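DNA repair protein RecO (Deinococcus radiodurans, PDB 1U5K) is probably involved in DNA repair and in recombination by the RecF pathway, and carries a zinc ion. Local coordinates at residues L218-F221 and V222-V226; L80-L83 and A84-E87. All blocks are in the same frame, centred on the assembly; numbering follows the deposited sequence.

Contact 1 of 2, residues L218-F221 and V222-V226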
loop_
_atom_site.group_PDB
_atom_site.type_symbol
_atom_site.label_atom_id
_atom_site.label_comp_id
_atom_site.label_asym_id
_atom_site.label_seq_id
_atom_site.Cartn_x
_atom_site.Cartn_y
_atom_site.Cartn_z
ATOM N N LEU A 218 6.377 -8.503 14.199
ATOM C CA LEU A 218 5.352 -9.083 13.344
ATOM C C LEU A 218 5.582 -8.716 11.875
ATOM O O LEU A 218 5.551 -9.608 11.030
ATOM C CB LEU A 218 3.954 -8.691 13.816
ATOM C CG LEU A 218 2.784 -9.197 12.974
ATOM C CD1 LEU A 218 2.696 -10.672 13.134
ATOM C CD2 LEU A 218 1.485 -8.469 13.320
ATOM N N GLU A 219 5.845 -7.439 11.594
ATOM C CA GLU A 219 6.056 -6.923 10.248
ATOM C C GLU A 219 7.281 -7.545 9.580
ATOM O O GLU A 219 7.199 -7.962 8.430
ATOM C CB GLU A 219 6.226 -5.403 10.268
ATOM C CG GLU A 219 4.949 -4.632 10.537
ATOM C CD GLU A 219 5.158 -3.124 10.512
ATOM O OE1 GLU A 219 4.902 -2.513 9.464
ATOM O OE2 GLU A 219 5.614 -2.531 11.505
ATOM N N LYS A 220 8.395 -7.608 10.303
ATOM C CA LYS A 220 9.628 -8.181 9.796
ATOM C C LYS A 220 9.449 -9.671 9.503
ATOM O O LYS A 220 9.782 -10.157 8.421
ATOM C CB LYS A 220 10.758 -7.995 10.820
ATOM C CG LYS A 220 12.143 -8.432 10.363
ATOM C CD LYS A 220 12.546 -7.926 8.990
ATOM C CE LYS A 220 12.875 -6.452 8.875
ATOM N NZ LYS A 220 13.529 -6.247 7.540
ATOM N N PHE A 221 8.930 -10.397 10.485
ATOM C CA PHE A 221 8.705 -11.824 10.336
ATOM C C PHE A 221 7.821 -12.141 9.134
ATOM O O PHE A 221 8.198 -12.984 8.321
ATOM C CB PHE A 221 8.096 -12.397 11.620
ATOM C CG PHE A 221 7.843 -13.874 11.574
ATOM C CD1 PHE A 221 8.884 -14.779 11.620
ATOM C CD2 PHE A 221 6.566 -14.365 11.444
ATOM C CE1 PHE A 221 8.649 -16.146 11.606
ATOM C CE2 PHE A 221 6.328 -15.732 11.405
ATOM C CZ PHE A 221 7.374 -16.615 11.488
ATOM N N VAL A 222 6.664 -11.491 9.021
ATOM C CA VAL A 222 5.712 -11.805 7.960
ATOM C C VAL A 222 6.292 -11.491 6.573
ATOM O O VAL A 222 6.152 -12.271 5.638
ATOM C CB VAL A 222 4.324 -11.171 8.197
ATOM C CG1 VAL A 222 3.454 -11.300 6.961
ATOM C CG2 VAL A 222 3.621 -11.802 9.393
ATOM N N THR A 223 6.937 -10.343 6.446
ATOM C CA THR A 223 7.549 -9.875 5.219
ATOM C C THR A 223 8.711 -10.781 4.827
ATOM O O THR A 223 8.879 -11.026 3.645
ATOM C CB THR A 223 8.024 -8.418 5.390
ATOM O OG1 THR A 223 6.876 -7.553 5.475
ATOM C CG2 THR A 223 8.659 -7.925 4.093
ATOM N N VAL A 224 9.508 -11.286 5.766
ATOM C CA VAL A 224 10.567 -12.226 5.407
ATOM C C VAL A 224 9.990 -13.590 5.028
ATOM O O VAL A 224 10.454 -14.203 4.078
ATOM C CB VAL A 224 11.630 -12.347 6.502
ATOM C CG1 VAL A 224 12.595 -13.512 6.236
ATOM C CG2 VAL A 224 12.352 -11.027 6.619
ATOM N N GLN A 225 8.975 -14.072 5.734
ATOM C CA GLN A 225 8.477 -15.424 5.557
ATOM C C GLN A 225 7.520 -15.560 4.373
ATOM O O GLN A 225 7.467 -16.616 3.748
ATOM C CB GLN A 225 7.733 -15.895 6.804
ATOM C CG GLN A 225 8.562 -16.087 8.075
ATOM C CD GLN A 225 9.183 -17.462 8.139
ATOM O OE1 GLN A 225 8.477 -18.465 7.997
ATOM N NE2 GLN A 225 10.501 -17.509 8.328
ATOM N N VAL A 226 6.743 -14.520 4.083
ATOM C CA VAL A 226 5.650 -14.638 3.120
ATOM C C VAL A 226 5.959 -13.708 1.964
ATOM O O VAL A 226 6.274 -12.548 2.197
ATOM C CB VAL A 226 4.289 -14.220 3.697
ATOM C CG1 VAL A 226 3.182 -14.282 2.660
ATOM C CG2 VAL A 226 3.944 -15.086 4.871
#

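Contact 2 of 2, residues L80-L83 and A84-E87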
loop_
_atom_site.group_PDB
_atom_site.type_symbol
_atom_site.label_atom_id
_atom_site.label_comp_id
_atom_site.label_asym_id
_atom_site.label_seq_id
_atom_site.Cartn_x
_atom_site.Cartn_y
_atom_site.Cartn_z
ATOM N N LEU A 80 -21.560 -5.449 12.442
ATOM C CA LEU A 80 -20.988 -4.907 13.668
ATOM C C LEU A 80 -20.972 -3.385 13.506
ATOM O O LEU A 80 -19.981 -2.814 13.041
ATOM C CB LEU A 80 -19.590 -5.489 13.898
ATOM C CG LEU A 80 -19.455 -7.004 14.055
ATOM C CD1 LEU A 80 -18.076 -7.554 13.648
ATOM C CD2 LEU A 80 -19.732 -7.434 15.490
ATOM N N PRO A 81 -22.073 -2.729 13.869
ATOM C CA PRO A 81 -22.247 -1.289 13.619
ATOM C C PRO A 81 -21.198 -0.412 14.293
ATOM O O PRO A 81 -20.873 0.697 13.912
ATOM C CB PRO A 81 -23.627 -0.963 14.213
ATOM C CG PRO A 81 -24.235 -2.225 14.673
ATOM C CD PRO A 81 -23.246 -3.358 14.511
ATOM N N THR A 82 -20.617 -0.957 15.350
ATOM C CA THR A 82 -19.627 -0.273 16.160
ATOM C C THR A 82 -18.272 -0.122 15.439
ATOM O O THR A 82 -17.467 0.768 15.741
ATOM C CB THR A 82 -19.673 -1.216 17.380
ATOM O OG1 THR A 82 -20.195 -0.607 18.572
ATOM C CG2 THR A 82 -18.465 -2.025 17.642
ATOM N N LEU A 83 -18.025 -0.979 14.454
ATOM C CA LEU A 83 -16.918 -0.805 13.513
ATOM C C LEU A 83 -16.930 0.501 12.735
ATOM O O LEU A 83 -15.920 0.870 12.136
ATOM C CB LEU A 83 -16.810 -2.002 12.570
ATOM C CG LEU A 83 -16.433 -3.333 13.215
ATOM C CD1 LEU A 83 -16.282 -4.466 12.201
ATOM C CD2 LEU A 83 -15.199 -3.186 14.100
ATOM N N ALA A 84 -18.035 1.241 12.767
ATOM C CA ALA A 84 -18.040 2.590 12.208
ATOM C C ALA A 84 -17.287 3.596 13.076
ATOM O O ALA A 84 -16.880 4.656 12.606
ATOM C CB ALA A 84 -19.460 3.062 11.923
ATOM N N GLU A 85 -17.025 3.265 14.333
ATOM C CA GLU A 85 -16.156 4.105 15.145
ATOM C C GLU A 85 -14.748 4.083 14.531
ATOM O O GLU A 85 -14.216 3.002 14.279
ATOM C CB GLU A 85 -16.127 3.625 16.595
ATOM C CG GLU A 85 -17.452 3.621 17.344
ATOM C CD GLU A 85 -17.345 2.916 18.686
ATOM O OE1 GLU A 85 -16.238 2.880 19.265
ATOM O OE2 GLU A 85 -18.363 2.380 19.176
ATOM N N PRO A 86 -14.148 5.244 14.269
ATOM C CA PRO A 86 -12.881 5.304 13.524
ATOM C C PRO A 86 -11.721 4.443 14.033
ATOM O O PRO A 86 -10.998 3.861 13.222
ATOM C CB PRO A 86 -12.508 6.790 13.550
ATOM C CG PRO A 86 -13.793 7.514 13.791
ATOM C CD PRO A 86 -14.674 6.584 14.590
ATOM N N GLU A 87 -11.530 4.357 15.343
ATOM C CA GLU A 87 -10.457 3.533 15.888
ATOM C C GLU A 87 -10.691 2.034 15.670
ATOM O O GLU A 87 -9.772 1.278 15.349
ATOM C CB GLU A 87 -10.220 3.821 17.371
ATOM C CG GLU A 87 -9.209 2.861 17.969
ATOM C CD GLU A 87 -8.797 3.168 19.395
ATOM O OE1 GLU A 87 -9.682 3.122 20.270
ATOM O OE2 GLU A 87 -7.596 3.424 19.627
#

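Contact 1 of 2, residues L218-F221 and V222-V226
Gln225 lays its CG over one face of the Phe221 ring, one helical turn further on. This is a CH-pi contact: Gln225 CG sits 3.7 Å from the centroid of the Phe221 ring, 17° off the ring normal. The amide plane of Gln225 is turned only 4° from that of the ring but is offset beyond its rim. Gln225 CD comes within 3.7 Å of Phe221 CE1. The side chain of Gln225 bends at chi2 (-86°), which carries the amide out past the CE1-CZ edge of the ring. With an alanine in place of Phe221, Gln225 CG would probably lose the ring face beneath it, and the glutamine would be left to its bond with Ile147 N. The same two residues are also joined by backbone, Gln225 N to Phe221 O at 2.9 Å. This is the i to i+4 bonding of an alpha-helix, here the last turns of helix 211-225 in the C-terminal region of RecO. Val226 is the first residue to leave the helical path. Within these turns Glu219 O takes two bonds from Thr223. Thr223 N gives one to Glu219 O at 3.1 Å, and the hydroxyl Thr223 OG1 gives the other to Glu219 O at 3.0 Å. They arrive from opposite faces of the carbonyl plane. On the buried side Leu218 and Val222 run side by side, with Leu218 CD1 and Val222 CG2 4.0 Å apart. Helix 129-141 and Phe98 of helix 86-102 pack against this pair. Further out, Gln225 OE1 is hydrogen-bonded to Ile147 N, which anchors the amide.

Contact 2 of 2, residues L80-L83 and A84-E87
Glu85 turns its CG beside its own backbone N, with chi1 -61°, and the chain runs on extended from there (chi2 171°). This brings the side chain of Glu85 back along Thr82. The two side chains lie side by side and point the same way. Glu85 CB and CG each come within 3.3 Å of Thr82 O, so the aliphatic part of the glutamate runs past that carbonyl. At the ends, Glu85 OE2 stands 3.6 Å from Thr82 OG1.

The backbone makes the firmer link. Ala84 N donates to Pro81 O at 3.1 Å, and Glu85 N donates to Thr82 O at 2.9 Å. Both are i to i+3 bonds, as expected of the 3-10 turn that starts at Pro81. In this tight turn each donor stands well above the plane of the carbonyl it reaches. Ala84 also sets its CB 3.4 Å from Pro81 O.

The turn connects strand 69-78 to helix 86-102. Glu85 holds the N-cap position of that helix, and Pro86 follows as its first residue. Leu83 is the buried member of the turn. It rests on Val123 and Ala124 of helix 110-125 and on Ala92 of helix 86-102, while Ala84 and Glu85 lie at the surface.

The carboxylate of Glu85 pairs with a residue of the helix itself: Glu85 OE1 forms a salt bridge with Arg88 NE. The carboxylate thus answers a positive charge in the first turn of the helix, and its negative charge at the N-terminal end would probably also suit the helix dipole.

Contact 2 comes first along the chain, where the chain passes from the N-terminal OB-fold region into the helices. Contact 1 follows much later, at the end of helix 211-225. Their centres are 28 Å apart and lie on opposite sides of the centre of the chain. The nearest atoms are about 15 Å apart, and the two do not touch. Helix 86-102 links them: it begins at contact 2, and its Phe98 packs on Leu218 and Val222 of contact 1. Both contacts lie away from the zinc ion, which is held by Cys153, Cys156, Cys173 and Cys176.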